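Local coordinates for protein RTX toxin RtxA (Vibrio vulnificus MO6-24/O, PDB 6IMP) that is the alpha/beta hydrolase effector domain of a secreted MARTX toxin, a virulence factor that probably acts as a hydrolase, at residues A[117-122]-A[202-207]; A[283-286]-A[292-295]. One frame throughout, in Å; residues are numbered along the deposited sequence.

Contact 1 (A[117-122]-A[202-207])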
loop_
_atom_site.group_PDB
_atom_site.type_symbol
_atom_site.label_atom_id
_atom_site.label_comp_id
_atom_site.label_asym_id
_atom_site.label_seq_id
_atom_site.Cartn_x
_atom_site.Cartn_y
_atom_site.Cartn_z
ATOM N N SER A 117 -1.075 5.792 10.748
ATOM C CA SER A 117 -1.430 6.585 11.926
ATOM C C SER A 117 -1.573 8.061 11.593
ATOM O O SER A 117 -2.563 8.695 11.945
ATOM C CB SER A 117 -0.394 6.391 13.032
ATOM O OG SER A 117 0.819 7.038 12.720
ATOM N N GLU A 118 -0.605 8.590 10.862
ATOM C CA GLU A 118 -0.704 9.940 10.330
ATOM C C GLU A 118 -1.780 10.089 9.229
ATOM O O GLU A 118 -2.121 11.208 8.876
ATOM C CB GLU A 118 0.661 10.395 9.789
ATOM C CG GLU A 118 1.740 10.623 10.850
ATOM C CD GLU A 118 3.117 10.905 10.240
ATOM O OE1 GLU A 118 3.252 11.892 9.467
ATOM O OE2 GLU A 118 4.070 10.145 10.538
ATOM N N ILE A 119 -2.284 8.980 8.677
ATOM C CA ILE A 119 -3.196 9.030 7.510
ATOM C C ILE A 119 -4.681 8.774 7.837
ATOM O O ILE A 119 -5.571 9.337 7.185
ATOM C CB ILE A 119 -2.743 8.050 6.379
ATOM C CG1 ILE A 119 -1.315 8.397 5.918
ATOM C CG2 ILE A 119 -3.685 8.114 5.170
ATOM C CD1 ILE A 119 -0.659 7.370 5.009
ATOM N N ARG A 120 -4.960 7.905 8.806
ATOM C CA ARG A 120 -6.337 7.430 8.989
ATOM C C ARG A 120 -7.282 8.557 9.426
ATOM O O ARG A 120 -8.391 8.706 8.884
ATOM C CB ARG A 120 -6.401 6.238 9.954
ATOM C CG ARG A 120 -6.006 6.518 11.393
ATOM C CD ARG A 120 -5.884 5.223 12.184
ATOM N NE ARG A 120 -4.765 5.285 13.127
ATOM C CZ ARG A 120 -4.872 5.419 14.452
ATOM N NH1 ARG A 120 -6.075 5.452 15.042
ATOM N NH2 ARG A 120 -3.757 5.499 15.197
ATOM N N ASN A 121 -6.798 9.387 10.347
ATOM C CA ASN A 121 -7.587 10.477 10.905
ATOM C C ASN A 121 -8.216 11.321 9.804
ATOM O O ASN A 121 -9.422 11.576 9.819
ATOM C CB ASN A 121 -6.711 11.355 11.800
ATOM C CG ASN A 121 -7.513 12.116 12.832
ATOM O OD1 ASN A 121 -8.519 11.620 13.339
ATOM N ND2 ASN A 121 -7.060 13.319 13.165
ATOM N N HIS A 122 -7.401 11.696 8.817
ATOM C CA HIS A 122 -7.814 12.632 7.768
ATOM C C HIS A 122 -9.019 12.114 6.968
ATOM O O HIS A 122 -9.850 12.903 6.528
ATOM C CB HIS A 122 -6.646 12.947 6.822
ATOM C CG HIS A 122 -5.495 13.659 7.475
ATOM N ND1 HIS A 122 -5.429 15.031 7.583
ATOM C CD2 HIS A 122 -4.332 13.189 7.984
ATOM C CE1 HIS A 122 -4.286 15.373 8.156
ATOM N NE2 HIS A 122 -3.602 14.274 8.410
ATOM N N LEU A 202 -5.669 5.874 -5.787
ATOM C CA LEU A 202 -4.674 6.894 -5.433
ATOM C C LEU A 202 -3.297 6.272 -5.319
ATOM O O LEU A 202 -3.037 5.501 -4.400
ATOM C CB LEU A 202 -5.031 7.589 -4.107
ATOM C CG LEU A 202 -3.887 8.332 -3.403
ATOM C CD1 LEU A 202 -3.349 9.452 -4.275
ATOM C CD2 LEU A 202 -4.311 8.864 -2.052
ATOM N N LEU A 203 -2.413 6.651 -6.232
ATOM C CA LEU A 203 -0.985 6.389 -6.089
ATOM C C LEU A 203 -0.338 7.480 -5.228
ATOM O O LEU A 203 0.070 8.528 -5.730
ATOM C CB LEU A 203 -0.312 6.329 -7.470
ATOM C CG LEU A 203 -0.830 5.252 -8.450
ATOM C CD1 LEU A 203 -0.274 5.467 -9.853
ATOM C CD2 LEU A 203 -0.506 3.844 -7.969
ATOM N N ASP A 204 -0.276 7.234 -3.924
ATOM C CA ASP A 204 0.249 8.212 -2.957
ATOM C C ASP A 204 1.764 8.087 -2.883
ATOM O O ASP A 204 2.271 7.153 -2.289
ATOM C CB ASP A 204 -0.384 7.972 -1.560
ATOM C CG ASP A 204 0.179 8.901 -0.464
ATOM O OD1 ASP A 204 0.898 9.876 -0.803
ATOM O OD2 ASP A 204 -0.110 8.660 0.742
ATOM N N ARG A 205 2.480 9.044 -3.463
ATOM C CA ARG A 205 3.953 9.074 -3.372
ATOM C C ARG A 205 4.539 7.702 -3.741
ATOM O O ARG A 205 5.321 7.129 -2.979
ATOM C CB ARG A 205 4.406 9.473 -1.961
ATOM C CG ARG A 205 3.933 10.848 -1.516
ATOM C CD ARG A 205 4.086 11.045 -0.005
ATOM N NE ARG A 205 2.985 10.447 0.752
ATOM C CZ ARG A 205 2.934 10.332 2.081
ATOM N NH1 ARG A 205 3.918 10.794 2.839
ATOM N NH2 ARG A 205 1.900 9.725 2.655
ATOM N N PRO A 206 4.144 7.169 -4.908
ATOM C CA PRO A 206 4.440 5.809 -5.306
ATOM C C PRO A 206 5.912 5.477 -5.426
ATOM O O PRO A 206 6.748 6.357 -5.644
ATOM C CB PRO A 206 3.826 5.731 -6.700
ATOM C CG PRO A 206 3.976 7.106 -7.207
ATOM C CD PRO A 206 3.541 7.904 -6.026
ATOM N N MET A 207 6.182 4.175 -5.370
ATOM C CA MET A 207 7.412 3.585 -5.888
ATOM C C MET A 207 7.102 3.244 -7.328
ATOM O O MET A 207 6.235 2.415 -7.574
ATOM C CB MET A 207 7.712 2.299 -5.126
ATOM C CG MET A 207 8.642 1.340 -5.836
ATOM S SD MET A 207 8.792 -0.205 -4.936
ATOM C CE MET A 207 9.722 0.308 -3.496
#
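In Ile119, CG2 stands anti to the backbone N, CG1 lies beside that N (chi1 -59°) and CD1 runs on extended, which carries the methyl end to the Asp204-Arg205 pair. The Arg205 chain bends at chi3 (-81°), which folds its guanidinium back on the neighbouring carboxylate. Ile119 CD1 meets the edge of that guanidinium, 4.2 Å from Arg205 NH2. Asp204 OD2 lies 4.5 Å from the same Ile119 CD1. The contact is thus light: one methyl against a polar pair, the two side chains sliding past each other in opposite directions.

Arg205 grips Asp204 side-on. Arg205 NE bonds Asp204 OD1 at 2.7 Å in a salt bridge. Arg205 NH2 bonds Asp204 OD2 at 3.0 Å. Both oxygens are met on their syn sides, and both lie close to the guanidinium plane, which fixes its rotation, although the donors are tilted out of the carboxylate plane. All three residues are buried. Asp204 OD2 also takes a bond from His175 NE2, and Arg205 NH2 gives one to Ser291 OG. Here helix 112-124 meets strand 200-204 and the residues that follow it, beside the strand leading into a probable nucleophile elbow, as in the alpha/beta hydrolase fold.

Contact 2 (A[283-286]-A[292-295])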
loop_
_atom_site.group_PDB
_atom_site.type_symbol
_atom_site.label_atom_id
_atom_site.label_comp_id
_atom_site.label_asym_id
_atom_site.label_seq_id
_atom_site.Cartn_x
_atom_site.Cartn_y
_atom_site.Cartn_z
ATOM N N GLN A 283 2.727 17.271 -8.646
ATOM C CA GLN A 283 3.820 17.253 -7.684
ATOM C C GLN A 283 3.541 18.159 -6.489
ATOM O O GLN A 283 2.926 19.217 -6.605
ATOM C CB GLN A 283 5.153 17.629 -8.322
ATOM C CG GLN A 283 6.347 17.265 -7.450
ATOM C CD GLN A 283 7.663 17.428 -8.156
ATOM O OE1 GLN A 283 7.781 18.192 -9.116
ATOM N NE2 GLN A 283 8.676 16.736 -7.666
ATOM N N THR A 284 4.072 17.734 -5.354
ATOM C CA THR A 284 3.731 18.237 -4.034
ATOM C C THR A 284 4.994 18.913 -3.484
ATOM O O THR A 284 6.091 18.623 -3.950
ATOM C CB THR A 284 3.317 17.024 -3.161
ATOM O OG1 THR A 284 1.928 16.740 -3.349
ATOM C CG2 THR A 284 3.542 17.246 -1.769
ATOM N N PHE A 285 4.857 19.802 -2.501
ATOM C CA PHE A 285 6.065 20.364 -1.825
ATOM C C PHE A 285 6.515 19.659 -0.518
ATOM O O PHE A 285 7.285 20.214 0.292
ATOM C CB PHE A 285 6.000 21.894 -1.688
ATOM C CG PHE A 285 4.737 22.413 -1.082
ATOM C CD1 PHE A 285 4.597 22.501 0.294
ATOM C CD2 PHE A 285 3.729 22.911 -1.891
ATOM C CE1 PHE A 285 3.447 23.034 0.852
ATOM C CE2 PHE A 285 2.579 23.445 -1.344
ATOM C CZ PHE A 285 2.433 23.504 0.028
ATOM N N TYR A 286 6.148 18.381 -0.418
ATOM C CA TYR A 286 6.263 17.585 0.798
ATOM C C TYR A 286 7.274 16.477 0.564
ATOM O O TYR A 286 7.360 15.929 -0.538
ATOM C CB TYR A 286 4.917 16.969 1.169
ATOM C CG TYR A 286 3.893 17.985 1.620
ATOM C CD1 TYR A 286 4.148 18.811 2.702
ATOM C CD2 TYR A 286 2.653 18.098 0.992
ATOM C CE1 TYR A 286 3.207 19.735 3.134
ATOM C CE2 TYR A 286 1.709 19.019 1.413
ATOM C CZ TYR A 286 1.985 19.833 2.487
ATOM O OH TYR A 286 1.047 20.751 2.913
ATOM N N ASN A 292 1.090 13.169 7.262
ATOM C CA ASN A 292 0.094 13.999 7.890
ATOM C C ASN A 292 -0.003 15.341 7.184
ATOM O O ASN A 292 -1.088 15.742 6.741
ATOM C CB ASN A 292 0.434 14.217 9.353
ATOM C CG ASN A 292 -0.615 15.024 10.065
ATOM O OD1 ASN A 292 -1.811 14.893 9.784
ATOM N ND2 ASN A 292 -0.178 15.893 10.961
ATOM N N ARG A 293 1.140 16.016 7.072
ATOM C CA ARG A 293 1.237 17.294 6.344
ATOM C C ARG A 293 0.617 17.187 4.924
ATOM O O ARG A 293 -0.160 18.053 4.512
ATOM C CB ARG A 293 2.709 17.782 6.263
ATOM C CG ARG A 293 3.254 18.492 7.521
ATOM C CD ARG A 293 3.217 20.027 7.428
ATOM N NE ARG A 293 4.206 20.594 6.489
ATOM C CZ ARG A 293 4.303 21.891 6.159
ATOM N NH1 ARG A 293 3.853 22.314 4.969
ATOM N NH2 ARG A 293 4.839 22.773 7.007
ATOM N N LEU A 294 0.919 16.097 4.217
ATOM C CA LEU A 294 0.392 15.878 2.862
ATOM C C LEU A 294 -1.116 15.619 2.863
ATOM O O LEU A 294 -1.860 16.210 2.066
ATOM C CB LEU A 294 1.131 14.721 2.180
ATOM C CG LEU A 294 0.594 14.265 0.816
ATOM C CD1 LEU A 294 1.727 13.975 -0.149
ATOM C CD2 LEU A 294 -0.275 13.031 0.960
ATOM N N MET A 295 -1.563 14.721 3.735
ATOM C CA MET A 295 -2.978 14.360 3.782
ATOM C C MET A 295 -3.840 15.575 4.153
ATOM O O MET A 295 -4.888 15.809 3.531
ATOM C CB MET A 295 -3.223 13.184 4.738
ATOM C CG MET A 295 -2.825 11.820 4.171
ATOM S SD MET A 295 -3.494 11.431 2.532
ATOM C CE MET A 295 -5.247 11.300 2.879
#
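Tyr286 reaches across to Arg293 and Leu294 on helix 291-302. From CB the side chain leaves beside the backbone N (chi1 -69°), which lays one ring face over the helix backbone. In one half of the ring, CD2 is 3.7 Å from Leu294 CA and touches Leu294 CB. CE2 next to it meets the same Leu294 CA and the carbonyl O of Arg293. Leu294 CA makes a CH-pi contact, 4.0 Å from the centroid of the Tyr286 ring and 28° off its normal. Phe285 CD1 lies over the opposite face.

This is the loop between the last strand of the sheet, 282-283, and the helix that follows it in the alpha/beta hydrolase fold. The turn brings the tyrosine back onto the first turn of that helix.

In the other half of the ring, CD1 meets Arg293 CB at 4.0 Å. CE1 touches NE and NH1 of Arg293. The ring and guanidinium planes stand 61° apart, with CE1 at the guanidinium edge. At the tip, Tyr286 OH is 3.4 Å from Arg293 O. Thr284 CG2 adds a methyl contact to Leu294 CD1, the two side chains crossing at about a right angle.

Overall arrangement
Contact 1 and contact 2 follow one another along the chain, and their centres lie about 10 Å apart. Contact 1 is nearer the centre of the chain, about 8 Å from it, against about 17 Å for contact 2 (centre to centre). They meet through helix 291-302. His122 NE2 and Asn292 OD1, 2.3 Å apart, probably share a hydrogen bond, though the distance is doubtfully short at this resolution. His122 and Met295 pack together, and Arg205 CD lies 3.8 Å from Leu294 CD1. Segment 292-295 therefore touches both halves of contact 1. The side chain of Asp204 lies near the probable nucleophile elbow without touching it, while its backbone is hydrogen-bonded to Gly176 and Ser178 there.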